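Local coordinates for alcohol oxidase (PDB 6F74), which binds FAD as a VAO-type flavoprotein and probably oxidises its substrates at the expense of molecular oxygen, at residues A129-T134 against E172-S177. Numbering follows the deposited sequence.
Sequences AVNAST and ELWLHS. With NAG (2-acetamido-2-deoxy-beta-D-glucopyranose), chain J.
Asn131 and Trp174 meet on the same face of a parallel strand pair: CB of Asn131 approaches CE3 of the indole obliquely, at 4.0 Å. CG of Trp174 lies anti to the backbone N (chi1 -168°), which carries the benzo ring alongside Asn131 and toward its glycan, where the acetamide methyl C8 of the N-acetylglucosamine sits at the ring edge near CZ3. One indole face is lined toward its rim by His176 CB and two waters. The sugar is covalently joined through its C1 to Asn131 ND2, leaving OD1 as acceptor; one of those waters donates to Asn131 OD1 (2.6 Å) and to Trp174 O, and accepts from Ser177 N. Replacing Trp174 by an alanine would probably leave the flank of Asn131 and the acetamide methyl without their aromatic neighbour.

The parallel register is fixed by a backbone ladder: Val130 N donates to Glu172 O (2.9 Å, N-H...O 167°), Val130 O accepts from Trp174 N, and Ala132 N donates to Trp174 O at 3.1 Å. These are the two inner strands of a four-stranded mixed sheet in the FAD-binding domain; the chain leaves 128-131 through helix 135-147, which covers the Val130 and Leu173 face, passes through edge strand 152-155 and returns as 171-174 between the two. On that face Ala132 CB rests against Leu173 CD1 (3.8 Å), and Leu175 reaches the bound FAD. On the Trp174 face, Ala129 CB lies 3.6 Å from Glu172 OE1, while OE2 of this carboxylate forms a salt bridge with Arg98. Beyond the strands, Ser133 CA makes a C-H...O contact with Ser177 O (3.4 Å).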
ATOM      1  N   ALA A 129      18.030  -7.915 -11.916  1.00 18.69           N
ATOM      2  CA  ALA A 129      17.889  -7.762 -10.473  1.00 18.66           C
ATOM      3  C   ALA A 129      19.082  -8.357  -9.764  1.00 18.96           C
ATOM      4  O   ALA A 129      19.631  -9.357 -10.215  1.00 19.21           O
ATOM      5  CB  ALA A 129      16.613  -8.441  -9.996  1.00 18.63           C
ATOM      6  N   VAL A 130      19.496  -7.744  -8.659  1.00 18.99           N
ATOM      7  CA  VAL A 130      20.478  -8.343  -7.744  1.00 19.36           C
ATOM      8  C   VAL A 130      19.717  -8.883  -6.533  1.00 19.48           C
ATOM      9  O   VAL A 130      19.047  -8.127  -5.826  1.00 19.32           O
ATOM     10  CB  VAL A 130      21.524  -7.309  -7.325  1.00 19.45           C
ATOM     11  CG1 VAL A 130      22.437  -7.859  -6.239  1.00 19.90           C
ATOM     12  CG2 VAL A 130      22.338  -6.873  -8.534  1.00 19.39           C
ATOM     13  N   ASN A 131      19.793 -10.194  -6.326  1.00 19.80           N
ATOM     14  CA  ASN A 131      19.227 -10.838  -5.155  1.00 20.03           C
ATOM     15  C   ASN A 131      20.155 -10.528  -3.968  1.00 20.38           C
ATOM     16  O   ASN A 131      21.049 -11.311  -3.646  1.00 20.84           O
ATOM     17  CB  ASN A 131      19.077 -12.358  -5.397  1.00 20.37           C
ATOM     18  CG  ASN A 131      18.605 -13.109  -4.179  1.00 20.72           C
ATOM     19  OD1 ASN A 131      18.114 -12.508  -3.239  1.00 20.63           O
ATOM     20  ND2 ASN A 131      18.760 -14.436  -4.196  1.00 22.99           N
ATOM     21  N   ALA A 132      19.950  -9.353  -3.364  1.00 20.20           N
ATOM     22  CA  ALA A 132      20.864  -8.816  -2.357  1.00 20.54           C
ATOM     23  C   ALA A 132      20.520  -9.363  -0.992  1.00 20.93           C
ATOM     24  O   ALA A 132      19.384  -9.207  -0.548  1.00 20.75           O
ATOM     25  CB  ALA A 132      20.781  -7.295  -2.333  1.00 20.26           C
ATOM     26  N   SER A 133      21.475 -10.022  -0.350  1.00 21.52           N
ATOM     27  CA  SER A 133      21.305 -10.558   1.023  1.00 22.04           C
ATOM     28  C   SER A 133      22.313 -10.036   2.058  1.00 22.58           C
ATOM     29  O   SER A 133      22.217 -10.392   3.211  1.00 23.09           O
ATOM     30  CB  SER A 133      21.318 -12.108   0.999  1.00 22.45           C
ATOM     31  OG  SER A 133      22.504 -12.588   0.392  1.00 22.72           O
ATOM     32  N   THR A 134      23.260  -9.189   1.655  1.00 22.53           N
ATOM     33  CA  THR A 134      24.225  -8.568   2.566  1.00 23.07           C
ATOM     34  C   THR A 134      24.297  -7.089   2.243  1.00 22.71           C
ATOM     35  O   THR A 134      23.891  -6.671   1.168  1.00 22.11           O
ATOM     36  CB  THR A 134      25.631  -9.150   2.393  1.00 23.59           C
ATOM     37  OG1 THR A 134      26.172  -8.800   1.096  1.00 23.18           O
ATOM     38  CG2 THR A 134      25.641 -10.661   2.586  1.00 24.02           C
ATOM     39  N   GLU A 172      17.326  -3.712 -10.733  1.00 18.15           N
ATOM     40  CA  GLU A 172      16.586  -3.827  -9.486  1.00 18.10           C
ATOM     41  C   GLU A 172      17.481  -4.231  -8.300  1.00 18.31           C
ATOM     42  O   GLU A 172      18.166  -5.237  -8.341  1.00 18.49           O
ATOM     43  CB  GLU A 172      15.437  -4.811  -9.633  1.00 18.04           C
ATOM     44  CG  GLU A 172      14.523  -4.877  -8.419  1.00 17.99           C
ATOM     45  CD  GLU A 172      13.438  -5.905  -8.560  1.00 17.98           C
ATOM     46  OE1 GLU A 172      13.744  -7.078  -8.361  1.00 18.17           O
ATOM     47  OE2 GLU A 172      12.269  -5.534  -8.826  1.00 17.84           O
ATOM     48  N   LEU A 173      17.463  -3.423  -7.248  1.00 18.36           N
ATOM     49  CA  LEU A 173      17.945  -3.838  -5.951  1.00 18.61           C
ATOM     50  C   LEU A 173      16.819  -4.572  -5.270  1.00 18.57           C
ATOM     51  O   LEU A 173      15.896  -3.937  -4.715  1.00 18.46           O
ATOM     52  CB  LEU A 173      18.374  -2.619  -5.135  1.00 18.75           C
ATOM     53  CG  LEU A 173      18.834  -2.924  -3.703  1.00 19.11           C
ATOM     54  CD1 LEU A 173      20.091  -3.779  -3.686  1.00 19.41           C
ATOM     55  CD2 LEU A 173      19.046  -1.605  -3.000  1.00 19.28           C
ATOM     56  N   TRP A 174      16.872  -5.899  -5.322  1.00 18.70           N
ATOM     57  CA  TRP A 174      15.850  -6.762  -4.686  1.00 18.74           C
ATOM     58  C   TRP A 174      16.274  -7.134  -3.258  1.00 19.10           C
ATOM     59  O   TRP A 174      17.270  -7.825  -3.046  1.00 19.43           O
ATOM     60  CB  TRP A 174      15.671  -8.011  -5.538  1.00 18.78           C
ATOM     61  CG  TRP A 174      14.493  -8.871  -5.206  1.00 18.81           C
ATOM     62  CD1 TRP A 174      13.271  -8.469  -4.701  1.00 18.64           C
ATOM     63  CD2 TRP A 174      14.404 -10.279  -5.382  1.00 19.08           C
ATOM     64  NE1 TRP A 174      12.445  -9.560  -4.548  1.00 18.78           N
ATOM     65  CE2 TRP A 174      13.113 -10.682  -4.963  1.00 19.06           C
ATOM     66  CE3 TRP A 174      15.282 -11.243  -5.871  1.00 19.37           C
ATOM     67  CZ2 TRP A 174      12.683 -12.012  -5.023  1.00 19.34           C
ATOM     68  CZ3 TRP A 174      14.862 -12.575  -5.923  1.00 19.67           C
ATOM     69  CH2 TRP A 174      13.567 -12.941  -5.495  1.00 19.66           C
ATOM     70  N   LEU A 175      15.508  -6.659  -2.274  1.00 19.10           N
ATOM     71  CA  LEU A 175      15.867  -6.791  -0.861  1.00 19.50           C
ATOM     72  C   LEU A 175      15.205  -7.955  -0.150  1.00 19.73           C
ATOM     73  O   LEU A 175      15.378  -8.120   1.053  1.00 20.12           O
ATOM     74  CB  LEU A 175      15.567  -5.475  -0.157  1.00 19.46           C
ATOM     75  CG  LEU A 175      16.402  -4.299  -0.701  1.00 19.38           C
ATOM     76  CD1 LEU A 175      15.888  -3.001  -0.092  1.00 19.37           C
ATOM     77  CD2 LEU A 175      17.893  -4.472  -0.424  1.00 19.78           C
ATOM     78  N   HIS A 176      14.493  -8.799  -0.885  1.00 19.57           N
ATOM     79  CA  HIS A 176      13.638  -9.843  -0.284  1.00 19.78           C
ATOM     80  C   HIS A 176      14.416 -10.838   0.588  1.00 20.37           C
ATOM     81  O   HIS A 176      13.892 -11.340   1.560  1.00 20.67           O
ATOM     82  CB  HIS A 176      12.848 -10.531  -1.387  1.00 19.56           C
ATOM     83  CG  HIS A 176      11.878 -11.556  -0.907  1.00 19.77           C
ATOM     84  ND1 HIS A 176      11.977 -12.882  -1.250  1.00 20.09           N
ATOM     85  CD2 HIS A 176      10.764 -11.443  -0.151  1.00 19.75           C
ATOM     86  CE1 HIS A 176      10.982 -13.549  -0.700  1.00 20.27           C
ATOM     87  NE2 HIS A 176      10.212 -12.695  -0.062  1.00 20.04           N
ATOM     88  N   SER A 177      15.679 -11.111   0.267  1.00 20.60           N
ATOM     89  CA  SER A 177      16.535 -11.966   1.132  1.00 21.25           C
ATOM     90  C   SER A 177      17.526 -11.204   2.013  1.00 21.56           C
ATOM     91  O   SER A 177      18.493 -11.791   2.504  1.00 22.12           O
ATOM     92  CB  SER A 177      17.305 -12.980   0.284  1.00 21.47           C
ATOM     93  OG  SER A 177      16.436 -13.670  -0.584  1.00 21.27           O
TER
HETATM   94  C1  NAG J 604      18.428 -15.383  -3.169  1.00  8.83           C
HETATM   95  C2  NAG J 604      18.045 -16.750  -3.702  1.00 12.04           C
HETATM   96  C3  NAG J 604      17.655 -17.634  -2.525  1.00 13.99           C
HETATM   97  C4  NAG J 604      18.844 -17.850  -1.600  1.00 14.75           C
HETATM   98  C5  NAG J 604      19.289 -16.481  -1.119  1.00 14.18           C
HETATM   99  C6  NAG J 604      20.592 -16.638  -0.327  1.00 15.21           C
HETATM  100  C7  NAG J 604      16.959 -16.709  -5.908  1.00 16.53           C
HETATM  101  C8  NAG J 604      15.636 -16.593  -6.605  1.00 17.24           C
HETATM  102  N2  NAG J 604      16.891 -16.657  -4.580  1.00 14.69           N
HETATM  103  O3  NAG J 604      17.123 -18.873  -2.992  1.00 14.92           O
HETATM  104  O4  NAG J 604      18.479 -18.722  -0.490  1.00 17.02           O
HETATM  105  O5  NAG J 604      19.500 -15.552  -2.215  1.00 11.69           O
HETATM  106  O6  NAG J 604      21.087 -15.342   0.021  1.00 15.39           O
HETATM  107  O7  NAG J 604      18.007 -16.828  -6.522  1.00 18.03           O
HETATM  108  O   HOH W   1      14.965 -13.198  -2.737  1.00 11.46           O
HETATM  109  O   HOH W   2      16.736 -10.503  -2.436  1.00 21.47           O
HETATM  110  O   HOH W   3      20.687 -11.681   4.969  1.00 16.66           O